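PDB 2ATR: acetyltransferase, GNAT family from Streptococcus pneumoniae, which probably transfers an acetyl group from acetyl-CoA to a substrate not yet identified, as enzymes of the GNAT family do. Local coordinates for residues V60-G63 / F64-F68; V112-Y115 / R116-G119. All coordinates share one frame; numbering follows the deposited sequence.

Contact 1. Residues V60-G63 / F64-F68; sequences VGDG and FSSVF
The carboxylate of Asp62 lies across the backbone of Phe64 to Ser66, its OD1 turned into the bend of the chain. Asp62 OD1 accepts from Phe64 N at 2.7 Å, nearly along its own C-O axis. Ser66 N reaches Asp62 OD1 at 3.1 Å from the syn side but well out of the carboxylate plane; Ser65 N adds a weak bond to the same oxygen. The other oxygen, OD2, takes a weak bond from Ser66 OG. With chi1 at 65°, CG of Asp62 sits between its backbone N and carbonyl carbon, folding the short acid over the turn. This is the tip of the beta hairpin formed by strands 52-61 and 66-74 of the GNAT fold. Gly63 N closes the loop onto Ser66 O at 3.1 Å, approaching from above the carbonyl plane. Gly61 and Gly63 both take positive phi, which glycine adopts readily, and Gly61 CA lies against Ser66 O. One step further from the turn than Gly61 and Val67, Val60 and Phe68 form an antiparallel hydrogen-bonded pair, with Phe68 N to Val60 O at 2.7 Å. Their side chains share one sheet face and cross at about a right angle, Val60 CG2 meeting Phe68 CB at 3.8 Å.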
ATOM      1  N   VAL A  60       7.090  -0.429  -3.286  1.00 25.89           N
ATOM      2  CA  VAL A  60       7.976  -0.981  -4.311  1.00 23.37           C
ATOM      3  C   VAL A  60       8.654   0.151  -5.102  1.00 24.95           C
ATOM      4  O   VAL A  60       8.228   1.315  -5.019  1.00 24.24           O
ATOM      5  CB  VAL A  60       7.227  -1.920  -5.329  1.00 24.09           C
ATOM      6  CG1 VAL A  60       6.607  -3.146  -4.582  1.00 23.03           C
ATOM      7  CG2 VAL A  60       6.190  -1.153  -6.146  1.00 21.56           C
ATOM      8  N   GLY A  61       9.673  -0.196  -5.882  1.00 24.90           N
ATOM      9  CA  GLY A  61      10.374   0.825  -6.686  1.00 26.28           C
ATOM     10  C   GLY A  61      11.844   0.777  -6.396  1.00 26.79           C
ATOM     11  O   GLY A  61      12.334  -0.181  -5.791  1.00 27.39           O
ATOM     12  N   ASP A  62      12.570   1.799  -6.841  1.00 28.58           N
ATOM     13  CA  ASP A  62      14.043   1.809  -6.646  1.00 28.39           C
ATOM     14  C   ASP A  62      14.437   2.415  -5.288  1.00 28.49           C
ATOM     15  O   ASP A  62      15.567   2.207  -4.834  1.00 30.26           O
ATOM     16  CB  ASP A  62      14.776   2.445  -7.850  1.00 26.89           C
ATOM     17  CG  ASP A  62      14.450   3.924  -8.006  1.00 26.54           C
ATOM     18  OD1 ASP A  62      14.396   4.660  -7.033  1.00 26.98           O
ATOM     19  OD2 ASP A  62      14.199   4.359  -9.096  1.00 27.90           O
ATOM     20  N   GLY A  63      13.525   3.133  -4.637  1.00 27.55           N
ATOM     21  CA  GLY A  63      13.744   3.664  -3.318  1.00 28.51           C
ATOM     22  C   GLY A  63      14.473   4.997  -3.323  1.00 29.63           C
ATOM     23  O   GLY A  63      14.721   5.573  -2.258  1.00 31.22           O
ATOM     24  N   PHE A  64      14.787   5.510  -4.505  1.00 28.77           N
ATOM     25  CA  PHE A  64      15.556   6.773  -4.607  1.00 29.96           C
ATOM     26  C   PHE A  64      14.906   7.747  -5.533  1.00 28.49           C
ATOM     27  O   PHE A  64      14.534   8.844  -5.124  1.00 29.84           O
ATOM     28  CB  PHE A  64      17.030   6.514  -5.050  1.00 30.25           C
ATOM     29  CG  PHE A  64      17.851   5.815  -4.013  1.00 33.70           C
ATOM     30  CD1 PHE A  64      18.437   6.551  -2.968  1.00 37.49           C
ATOM     31  CD2 PHE A  64      18.049   4.436  -4.069  1.00 32.73           C
ATOM     32  CE1 PHE A  64      19.209   5.917  -1.964  1.00 37.56           C
ATOM     33  CE2 PHE A  64      18.848   3.782  -3.092  1.00 37.97           C
ATOM     34  CZ  PHE A  64      19.427   4.525  -2.029  1.00 38.04           C
ATOM     35  N   SER A  65      14.788   7.386  -6.803  1.00 28.51           N
ATOM     36  CA  SER A  65      14.035   8.235  -7.746  1.00 29.98           C
ATOM     37  C   SER A  65      12.528   7.960  -7.722  1.00 28.70           C
ATOM     38  O   SER A  65      11.736   8.867  -8.020  1.00 28.39           O
ATOM     39  CB  SER A  65      14.545   8.121  -9.171  1.00 28.99           C
ATOM     40  OG  SER A  65      15.957   8.340  -9.173  1.00 36.65           O
ATOM     41  N   SER A  66      12.155   6.714  -7.391  1.00 28.59           N
ATOM     42  CA  SER A  66      10.758   6.272  -7.493  1.00 28.94           C
ATOM     43  C   SER A  66      10.390   5.246  -6.437  1.00 26.88           C
ATOM     44  O   SER A  66      11.107   4.240  -6.239  1.00 26.00           O
ATOM     45  CB  SER A  66      10.449   5.693  -8.866  1.00 29.61           C
ATOM     46  OG  SER A  66      11.157   4.466  -9.013  1.00 38.27           O
ATOM     47  N   VAL A  67       9.271   5.539  -5.774  1.00 26.45           N
ATOM     48  CA  VAL A  67       8.619   4.713  -4.790  1.00 27.05           C
ATOM     49  C   VAL A  67       7.103   4.642  -5.152  1.00 27.17           C
ATOM     50  O   VAL A  67       6.498   5.631  -5.578  1.00 29.09           O
ATOM     51  CB  VAL A  67       8.822   5.264  -3.367  1.00 26.62           C
ATOM     52  CG1 VAL A  67       7.975   4.440  -2.309  1.00 24.60           C
ATOM     53  CG2 VAL A  67      10.355   5.258  -2.970  1.00 25.97           C
ATOM     54  N   PHE A  68       6.528   3.456  -5.072  1.00 26.54           N
ATOM     55  CA  PHE A  68       5.097   3.271  -5.430  1.00 27.11           C
ATOM     56  C   PHE A  68       4.436   2.589  -4.247  1.00 25.23           C
ATOM     57  O   PHE A  68       5.016   1.631  -3.702  1.00 25.34           O
ATOM     58  CB  PHE A  68       4.934   2.440  -6.712  1.00 27.40           C
ATOM     59  CG  PHE A  68       5.611   3.064  -7.926  1.00 33.23           C
ATOM     60  CD1 PHE A  68       4.905   3.936  -8.758  1.00 32.32           C
ATOM     61  CD2 PHE A  68       6.978   2.848  -8.172  1.00 33.44           C
ATOM     62  CE1 PHE A  68       5.510   4.518  -9.879  1.00 34.89           C
ATOM     63  CE2 PHE A  68       7.593   3.457  -9.251  1.00 34.24           C
ATOM     64  CZ  PHE A  68       6.843   4.282 -10.120  1.00 35.78           C
TER

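Contact 2. Residues V112-Y115 / R116-G119; sequences VGFY and RSMG
With chi1 at 166°, Phe114 CG points opposite its own N, and the ring reaches along the helix to Met118, whose chain bends at chi2 and chi3 to fold back over the ring. Met118 CG lies over one face of the Phe114 ring, 4.2 Å from the centroid, in a CH-pi contact; SE of this residue, deposited as selenomethionine, stands obliquely at 5.0 Å from the same centroid, a Met-aromatic contact. The unbranched, flexible methionine chain suits this place, since it can curl against a flat ring, and both residues also reach Ser85 and Met88 of helix 83-92. Arg116, one turn after Val112, runs extended from CG to NE alongside it, and Val112 CG1 rests over a face of the guanidinium, 3.3 Å from Arg116 NH1. The charge itself is met by Glu121, which forms a salt bridge with Arg116 NE. In the backbone, Arg116 N bonds Val112 O at 2.9 Å, an almost straight helical link. Ser117 OG turns back to hydrogen-bond Phe114 O within the last turn; the 2.5 Å between Ser117 OG and Phe114 O is short, and its exact length carries little. Met118 N makes weak bonds to Phe114 O and Tyr115 O. Gly119 then takes positive phi, a conformation glycine reaches easily, and ends helix 109-117 in a Schellman motif.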
ATOM      1  N   VAL A 112     -10.087   8.735  -3.158  1.00 29.42           N
ATOM      2  CA  VAL A 112      -9.400   9.936  -3.559  1.00 28.10           C
ATOM      3  C   VAL A 112      -9.336  10.852  -2.357  1.00 28.07           C
ATOM      4  O   VAL A 112      -8.258  11.410  -2.092  1.00 27.23           O
ATOM      5  CB  VAL A 112      -9.953  10.590  -4.840  1.00 28.19           C
ATOM      6  CG1 VAL A 112      -9.358  12.047  -5.044  1.00 27.18           C
ATOM      7  CG2 VAL A 112      -9.614   9.721  -6.048  1.00 27.46           C
ATOM      8  N   GLY A 113     -10.446  10.975  -1.605  1.00 26.65           N
ATOM      9  CA  GLY A 113     -10.464  11.848  -0.423  1.00 25.92           C
ATOM     10  C   GLY A 113      -9.430  11.379   0.604  1.00 27.52           C
ATOM     11  O   GLY A 113      -8.728  12.191   1.187  1.00 29.73           O
ATOM     12  N   PHE A 114      -9.302  10.067   0.806  1.00 28.20           N
ATOM     13  CA  PHE A 114      -8.296   9.528   1.719  1.00 28.38           C
ATOM     14  C   PHE A 114      -6.823   9.841   1.311  1.00 27.93           C
ATOM     15  O   PHE A 114      -6.045  10.329   2.132  1.00 25.25           O
ATOM     16  CB  PHE A 114      -8.470   8.037   2.001  1.00 29.11           C
ATOM     17  CG  PHE A 114      -7.241   7.411   2.671  1.00 32.36           C
ATOM     18  CD1 PHE A 114      -7.004   7.614   4.032  1.00 35.95           C
ATOM     19  CD2 PHE A 114      -6.317   6.657   1.943  1.00 29.97           C
ATOM     20  CE1 PHE A 114      -5.862   7.059   4.660  1.00 33.48           C
ATOM     21  CE2 PHE A 114      -5.182   6.135   2.562  1.00 28.13           C
ATOM     22  CZ  PHE A 114      -4.972   6.344   3.928  1.00 32.55           C
ATOM     23  N   TYR A 115      -6.462   9.570   0.064  1.00 26.77           N
ATOM     24  CA  TYR A 115      -5.093   9.861  -0.412  1.00 27.49           C
ATOM     25  C   TYR A 115      -4.768  11.376  -0.438  1.00 27.53           C
ATOM     26  O   TYR A 115      -3.638  11.781  -0.137  1.00 26.83           O
ATOM     27  CB  TYR A 115      -4.837   9.191  -1.756  1.00 26.64           C
ATOM     28  CG  TYR A 115      -4.772   7.694  -1.627  1.00 27.19           C
ATOM     29  CD1 TYR A 115      -3.790   7.081  -0.782  1.00 30.40           C
ATOM     30  CD2 TYR A 115      -5.726   6.873  -2.264  1.00 27.15           C
ATOM     31  CE1 TYR A 115      -3.739   5.673  -0.645  1.00 31.74           C
ATOM     32  CE2 TYR A 115      -5.720   5.459  -2.095  1.00 30.62           C
ATOM     33  CZ  TYR A 115      -4.725   4.878  -1.305  1.00 32.03           C
ATOM     34  OH  TYR A 115      -4.722   3.508  -1.151  1.00 33.48           O
ATOM     35  N   ARG A 116      -5.759  12.196  -0.761  1.00 26.34           N
ATOM     36  CA  ARG A 116      -5.576  13.653  -0.643  1.00 26.65           C
ATOM     37  C   ARG A 116      -5.314  14.032   0.798  1.00 27.45           C
ATOM     38  O   ARG A 116      -4.427  14.859   1.052  1.00 26.91           O
ATOM     39  CB  ARG A 116      -6.750  14.408  -1.233  1.00 27.51           C
ATOM     40  CG  ARG A 116      -6.740  14.552  -2.763  1.00 25.44           C
ATOM     41  CD  ARG A 116      -7.832  15.611  -3.223  1.00 28.57           C
ATOM     42  NE  ARG A 116      -7.724  15.924  -4.660  1.00 30.10           N
ATOM     43  CZ  ARG A 116      -8.692  15.741  -5.561  1.00 31.63           C
ATOM     44  NH1 ARG A 116      -9.893  15.249  -5.207  1.00 29.24           N
ATOM     45  NH2 ARG A 116      -8.475  16.051  -6.827  1.00 23.76           N
ATOM     46  N   SER A 117      -5.969  13.360   1.759  1.00 27.56           N
ATOM     47  CA  SER A 117      -5.723  13.675   3.193  1.00 29.71           C
ATOM     48  C   SER A 117      -4.321  13.252   3.545  1.00 30.03           C
ATOM     49  O   SER A 117      -3.731  13.754   4.510  1.00 32.18           O
ATOM     50  CB  SER A 117      -6.752  13.007   4.144  1.00 29.36           C
ATOM     51  OG  SER A 117      -6.425  11.628   4.289  1.00 33.12           O
HETATM   52  N   MSE A 118      -3.750  12.355   2.740  1.00 29.57           N
HETATM   53  CA  MSE A 118      -2.376  11.921   2.960  1.00 30.44           C
HETATM   54  C   MSE A 118      -1.399  12.808   2.185  1.00 29.77           C
HETATM   55  O   MSE A 118      -0.229  12.605   2.286  1.00 28.96           O
HETATM   56  CB  MSE A 118      -2.164  10.439   2.586  1.00 31.27           C
HETATM   57  CG  MSE A 118      -2.761   9.389   3.531  1.00 32.77           C
HETATM   58 SE   MSE A 118      -2.321   9.546   5.312  1.00 34.41          SE
HETATM   59  CE  MSE A 118      -3.751  10.226   5.875  1.00 27.42           C
ATOM     60  N   GLY A 119      -1.879  13.808   1.433  1.00 29.46           N
ATOM     61  CA  GLY A 119      -0.939  14.712   0.721  1.00 26.78           C
ATOM     62  C   GLY A 119      -0.705  14.340  -0.751  1.00 26.43           C
ATOM     63  O   GLY A 119       0.206  14.869  -1.394  1.00 25.86           O
TER

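In the fold
Both contacts are local and near the surface, the centre of each about 13 Å from the centre of the chain, yet they belong to different elements. Contact 1 turns the chain between two neighbouring strands of the sheet; contact 2 closes a helix that packs against helix 83-92. Their centres are about 20 Å apart and their nearest atoms about 9 Å, without touching. Strand 66-74 links the two: contact 1 includes its start, whereas Leu72 farther along it touches Phe114 and Tyr115. At the hairpin the Asp62 carboxylate gathers backbone N-H groups; at the helix end CH-pi and Met-aromatic packing stand out. Glycine with positive phi helps turn the hairpin and ends the helix.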